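Local coordinates for interferon gamma receptor 1 (Gallus gallus, PDB 4EQ3), which probably binds the cytokine interferon gamma through its extracellular part, the piece crystallised here, as the ligand-binding chain of a cell-surface receptor, at residues 22-27 with 131-136; 112-117 with 188-193. All coordinates share one frame; numbering follows the deposited sequence.

Contact 1 (22-27 with 131-136)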
loop_
_atom_site.group_PDB
_atom_site.type_symbol
_atom_site.label_atom_id
_atom_site.label_comp_id
_atom_site.label_asym_id
_atom_site.label_seq_id
_atom_site.Cartn_x
_atom_site.Cartn_y
_atom_site.Cartn_z
ATOM N N LYS A 22 2.570 2.049 -1.871
ATOM C CA LYS A 22 2.216 0.671 -1.574
ATOM C C LYS A 22 1.973 0.412 -0.108
ATOM O O LYS A 22 2.815 0.732 0.684
ATOM C CB LYS A 22 3.280 -0.278 -2.116
ATOM C CG LYS A 22 3.055 -1.762 -1.954
ATOM C CD LYS A 22 3.145 -2.425 -3.233
ATOM C CE LYS A 22 4.264 -3.446 -3.330
ATOM N NZ LYS A 22 4.842 -3.542 -4.684
ATOM N N ASN A 23 0.822 -0.178 0.214
ATOM C CA ASN A 23 0.479 -0.489 1.596
ATOM C C ASN A 23 0.462 0.769 2.445
ATOM O O ASN A 23 0.784 0.736 3.633
ATOM C CB ASN A 23 1.453 -1.505 2.172
ATOM C CG ASN A 23 1.314 -2.866 1.533
ATOM O OD1 ASN A 23 2.250 -3.677 1.551
ATOM N ND2 ASN A 23 0.150 -3.130 0.961
ATOM N N PHE A 24 0.085 1.880 1.816
ATOM C CA PHE A 24 -0.083 3.153 2.508
ATOM C C PHE A 24 1.233 3.818 2.874
ATOM O O PHE A 24 1.251 4.820 3.582
ATOM C CB PHE A 24 -0.984 2.981 3.731
ATOM C CG PHE A 24 -2.370 2.528 3.380
ATOM C CD1 PHE A 24 -3.298 3.430 2.879
ATOM C CD2 PHE A 24 -2.741 1.202 3.525
ATOM C CE1 PHE A 24 -4.583 3.014 2.547
ATOM C CE2 PHE A 24 -4.016 0.779 3.190
ATOM C CZ PHE A 24 -4.939 1.684 2.705
ATOM N N ARG A 25 2.332 3.247 2.390
ATOM C CA ARG A 25 3.613 3.941 2.407
ATOM C C ARG A 25 3.775 4.630 1.058
ATOM O O ARG A 25 3.893 3.977 0.020
ATOM C CB ARG A 25 4.772 2.970 2.666
ATOM C CG ARG A 25 6.141 3.639 2.811
ATOM C CD ARG A 25 6.305 4.417 4.135
ATOM N NE ARG A 25 6.433 3.551 5.308
ATOM C CZ ARG A 25 6.881 3.953 6.499
ATOM N NH1 ARG A 25 6.964 3.095 7.508
ATOM N NH2 ARG A 25 7.258 5.211 6.688
ATOM N N THR A 26 3.762 5.955 1.069
ATOM C CA THR A 26 3.893 6.701 -0.167
ATOM C C THR A 26 5.204 7.454 -0.216
ATOM O O THR A 26 5.516 8.242 0.681
ATOM C CB THR A 26 2.738 7.699 -0.350
ATOM O OG1 THR A 26 1.497 6.998 -0.265
ATOM C CG2 THR A 26 2.842 8.385 -1.696
ATOM N N VAL A 27 5.959 7.233 -1.282
ATOM C CA VAL A 27 7.244 7.893 -1.425
ATOM C C VAL A 27 7.420 8.513 -2.800
ATOM O O VAL A 27 7.060 7.922 -3.824
ATOM C CB VAL A 27 8.422 6.941 -1.114
ATOM C CG1 VAL A 27 9.700 7.740 -0.948
ATOM C CG2 VAL A 27 8.143 6.150 0.145
ATOM N N GLU A 131 2.404 -4.509 7.288
ATOM C CA GLU A 131 2.825 -3.198 6.847
ATOM C C GLU A 131 1.841 -2.079 7.092
ATOM O O GLU A 131 2.196 -0.971 7.135
ATOM C CB GLU A 131 3.131 -3.212 5.386
ATOM C CG GLU A 131 3.949 -4.342 4.980
ATOM C CD GLU A 131 3.152 -5.467 4.320
ATOM O OE1 GLU A 131 3.748 -6.023 3.399
ATOM O OE2 GLU A 131 1.997 -5.797 4.708
ATOM N N PHE A 132 0.588 -2.403 7.247
ATOM C CA PHE A 132 -0.399 -1.335 7.416
ATOM C C PHE A 132 -0.089 -0.530 8.670
ATOM O O PHE A 132 0.245 -1.091 9.713
ATOM C CB PHE A 132 -1.832 -1.877 7.466
ATOM C CG PHE A 132 -2.348 -2.371 6.139
ATOM C CD1 PHE A 132 -1.607 -2.204 4.984
ATOM C CD2 PHE A 132 -3.575 -3.009 6.058
ATOM C CE1 PHE A 132 -2.073 -2.665 3.769
ATOM C CE2 PHE A 132 -4.053 -3.478 4.854
ATOM C CZ PHE A 132 -3.306 -3.306 3.703
ATOM N N PRO A 133 -0.190 0.795 8.575
ATOM C CA PRO A 133 0.155 1.613 9.742
ATOM C C PRO A 133 -0.879 1.488 10.863
ATOM O O PRO A 133 -2.057 1.234 10.603
ATOM C CB PRO A 133 0.196 3.035 9.177
ATOM C CG PRO A 133 -0.704 2.986 7.959
ATOM C CD PRO A 133 -0.538 1.602 7.393
ATOM N N SER A 134 -0.419 1.635 12.100
ATOM C CA SER A 134 -1.276 1.570 13.272
ATOM C C SER A 134 -2.305 2.695 13.245
ATOM O O SER A 134 -1.973 3.834 12.950
ATOM C CB SER A 134 -0.423 1.674 14.544
ATOM O OG SER A 134 -1.212 2.007 15.682
ATOM N N VAL A 135 -3.551 2.371 13.560
ATOM C CA VAL A 135 -4.601 3.382 13.598
ATOM C C VAL A 135 -4.289 4.452 14.640
ATOM O O VAL A 135 -4.660 5.619 14.480
ATOM C CB VAL A 135 -5.980 2.750 13.878
ATOM C CG1 VAL A 135 -6.346 2.866 15.358
ATOM C CG2 VAL A 135 -7.039 3.402 13.007
ATOM N N GLU A 136 -3.596 4.043 15.702
ATOM C CA GLU A 136 -3.212 4.945 16.783
ATOM C C GLU A 136 -2.242 6.012 16.300
ATOM O O GLU A 136 -2.211 7.122 16.831
ATOM C CB GLU A 136 -2.589 4.165 17.949
ATOM C CG GLU A 136 -3.599 3.633 18.950
ATOM C CD GLU A 136 -3.924 2.164 18.737
ATOM O OE1 GLU A 136 -3.017 1.408 18.322
ATOM O OE2 GLU A 136 -5.081 1.764 18.995
HETATM O O HOH W 1 3.163 0.659 4.855
#
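The ring of Phe24 turns its edge to the face of Phe132, an edge-to-face (T-shaped) pair with centroids 5.4 Å apart and planes at 81°. Phe24 CE2 sits over the rim of that face rather than its middle, and Phe24 CD2 comes within 3.9 Å of Phe132 CD1. At the root of the side chain, Phe24 CB rests 3.9 Å from CD of Pro133. The Asn23 side chain meets the Phe132 ring at its edge, near CE1, and its amide end lies beside the Glu131 carboxylate. A water ties the backbones together, donating to Asn23 O at 2.7 Å and to Glu131 O at 3.0 Å. Asn23 and Phe24 are the central residues of a type I' turn from Lys22 to Arg25, the tight hairpin joining strands 17-22 and 25-31, and they meet the loop after strand 122-128 of the second domain. Phe24 also packs edge-to-face with Phe196, while His129 stacks on Phe132. With Asn23 the most covered residue, two buried rings next to it and the exposed Glu131 at the border, this interdomain contact probably relies on aromatic packing beside a buried amide, supplemented by the water bridge.

Contact 2 (112-117 with 188-193)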
loop_
_atom_site.group_PDB
_atom_site.type_symbol
_atom_site.label_atom_id
_atom_site.label_comp_id
_atom_site.label_asym_id
_atom_site.label_seq_id
_atom_site.Cartn_x
_atom_site.Cartn_y
_atom_site.Cartn_z
ATOM N N PRO A 112 -1.169 -10.008 1.120
ATOM C CA PRO A 112 -1.236 -10.108 2.576
ATOM C C PRO A 112 -0.366 -11.257 3.082
ATOM O O PRO A 112 -0.023 -12.158 2.320
ATOM C CB PRO A 112 -2.702 -10.442 2.828
ATOM C CG PRO A 112 -3.131 -11.162 1.604
ATOM C CD PRO A 112 -2.393 -10.513 0.471
ATOM N N LYS A 113 -0.028 -11.219 4.363
ATOM C CA LYS A 113 0.642 -12.329 5.013
ATOM C C LYS A 113 -0.429 -13.346 5.377
ATOM O O LYS A 113 -1.457 -12.995 5.953
ATOM C CB LYS A 113 1.369 -11.831 6.260
ATOM C CG LYS A 113 2.195 -12.880 6.976
ATOM C CD LYS A 113 3.291 -13.431 6.080
ATOM C CE LYS A 113 4.123 -14.494 6.811
ATOM N NZ LYS A 113 5.191 -15.085 5.938
ATOM N N LEU A 114 -0.210 -14.607 5.026
ATOM C CA LEU A 114 -1.242 -15.616 5.234
ATOM C C LEU A 114 -0.681 -16.842 5.933
ATOM O O LEU A 114 0.240 -17.476 5.424
ATOM C CB LEU A 114 -1.849 -16.023 3.890
ATOM C CG LEU A 114 -3.107 -16.902 3.917
ATOM C CD1 LEU A 114 -3.911 -16.743 2.632
ATOM C CD2 LEU A 114 -2.789 -18.368 4.175
ATOM N N ASN A 115 -1.233 -17.181 7.094
ATOM C CA ASN A 115 -0.839 -18.417 7.774
ATOM C C ASN A 115 -1.929 -19.480 7.704
ATOM O O ASN A 115 -3.110 -19.190 7.906
ATOM C CB ASN A 115 -0.452 -18.164 9.236
ATOM C CG ASN A 115 0.169 -19.393 9.888
ATOM O OD1 ASN A 115 -0.290 -19.871 10.934
ATOM N ND2 ASN A 115 1.211 -19.930 9.252
ATOM N N LEU A 116 -1.515 -20.715 7.446
ATOM C CA LEU A 116 -2.435 -21.816 7.223
ATOM C C LEU A 116 -2.196 -22.925 8.236
ATOM O O LEU A 116 -1.082 -23.445 8.351
ATOM C CB LEU A 116 -2.237 -22.374 5.815
ATOM C CG LEU A 116 -3.392 -23.153 5.189
ATOM C CD1 LEU A 116 -4.638 -22.280 5.165
ATOM C CD2 LEU A 116 -3.028 -23.618 3.788
ATOM N N SER A 117 -3.247 -23.281 8.964
ATOM C CA SER A 117 -3.198 -24.363 9.941
ATOM C C SER A 117 -4.480 -25.176 9.832
ATOM O O SER A 117 -5.348 -24.874 9.000
ATOM C CB SER A 117 -3.039 -23.803 11.359
ATOM O OG SER A 117 -4.104 -22.915 11.685
ATOM N N TYR A 188 -5.223 -29.089 0.100
ATOM C CA TYR A 188 -5.876 -27.802 -0.138
ATOM C C TYR A 188 -4.885 -26.658 -0.190
ATOM O O TYR A 188 -3.966 -26.582 0.622
ATOM C CB TYR A 188 -6.930 -27.525 0.927
ATOM C CG TYR A 188 -8.085 -28.468 0.819
ATOM C CD1 TYR A 188 -8.017 -29.736 1.376
ATOM C CD2 TYR A 188 -9.232 -28.111 0.125
ATOM C CE1 TYR A 188 -9.064 -30.609 1.267
ATOM C CE2 TYR A 188 -10.287 -28.979 0.013
ATOM C CZ TYR A 188 -10.191 -30.228 0.585
ATOM O OH TYR A 188 -11.234 -31.101 0.474
ATOM N N CYS A 189 -5.087 -25.766 -1.152
ATOM C CA CYS A 189 -4.221 -24.610 -1.315
ATOM C C CYS A 189 -5.042 -23.339 -1.313
ATOM O O CYS A 189 -6.082 -23.253 -1.963
ATOM C CB CYS A 189 -3.419 -24.719 -2.606
ATOM S SG CYS A 189 -2.444 -26.226 -2.707
ATOM N N VAL A 190 -4.562 -22.350 -0.573
ATOM C CA VAL A 190 -5.338 -21.150 -0.339
ATOM C C VAL A 190 -4.500 -19.905 -0.576
ATOM O O VAL A 190 -3.285 -19.886 -0.292
ATOM C CB VAL A 190 -5.900 -21.129 1.098
ATOM C CG1 VAL A 190 -4.847 -20.631 2.075
ATOM C CG2 VAL A 190 -7.134 -20.265 1.165
ATOM N N SER A 191 -5.160 -18.879 -1.109
ATOM C CA SER A 191 -4.557 -17.569 -1.323
ATOM C C SER A 191 -5.556 -16.487 -0.938
ATOM O O SER A 191 -6.750 -16.755 -0.793
ATOM C CB SER A 191 -4.163 -17.394 -2.785
ATOM O OG SER A 191 -5.319 -17.373 -3.600
ATOM N N ALA A 192 -5.076 -15.261 -0.772
ATOM C CA ALA A 192 -5.966 -14.181 -0.357
ATOM C C ALA A 192 -5.581 -12.839 -0.971
ATOM O O ALA A 192 -4.427 -12.645 -1.365
ATOM C CB ALA A 192 -5.994 -14.076 1.170
ATOM N N LYS A 193 -6.529 -11.924 -1.049
ATOM C CA LYS A 193 -6.307 -10.548 -1.475
ATOM C C LYS A 193 -6.984 -9.555 -0.532
ATOM O O LYS A 193 -8.022 -9.804 -0.064
ATOM C CB LYS A 193 -6.915 -10.296 -2.843
ATOM C CG LYS A 193 -6.277 -10.842 -3.997
ATOM C CD LYS A 193 -6.848 -10.172 -5.201
ATOM C CE LYS A 193 -7.801 -10.973 -5.892
ATOM N NZ LYS A 193 -7.860 -10.644 -7.276
#
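Tyr188 begins the segment with its carbonyl O 4.4 Å from Leu116 CD2; its ring leads off toward Val181 and Pro182. Cys189 faces the other way and forms a disulfide with Cys210 on the adjoining strand 201-213. At Val190 the side chain points across the interface, and CG1 takes the first leucine contact, 3.5 Å from CD1 of Leu116. The same methyl lies 3.7 Å from CD2 of Leu114, so one branch serves two leucines of the facing strand. Val190 reaches this position with CG1 between the backbone N and the carbonyl carbon (chi1 82°). No hydrogen bond joins the two strands, whose axes approach to 8.0 Å and run antiparallel at 152°: they belong to the two different sheets of a fibronectin type III beta sandwich, and the contact forms part of its apolar filling. Val152 and Phe154 of strand 148-156 also pack on Val190. Ser191 turns away from the opposite sheet, in keeping with the alternation of an extended strand. Ala192 then faces inward again, its CB 3.7 Å from Leu114 CD1 and 4.1 Å from Pro112 CG. Leu114 thus spreads its two methyls over successive inward residues, CG anti to N at chi1 -170°. The carbonyl O of Ala192 lies 3.5 Å from Pro112 CD, and Lys193 follows with its CB pointing away from the facing strand.

In the fold
Contact 1 joins the two fibronectin type III-like domains, whereas contact 2 lies inside the second, between its sheets. Their centres are 21 Å apart and their nearest atoms about 6 Å, without touching. Contact 1 sits near the middle of the chain, its centre about 6 Å from the chain's own, against about 19 Å for contact 2. Two structural elements connect them: strand 122-128, which pairs with strand 113-119 of contact 2, leads toward the loop 131-136, and strand 186-196 runs on from segment 188-193 to Phe196, which packs on Phe24. His129 offers a further connection, stacking on Phe132 and touching Pro112.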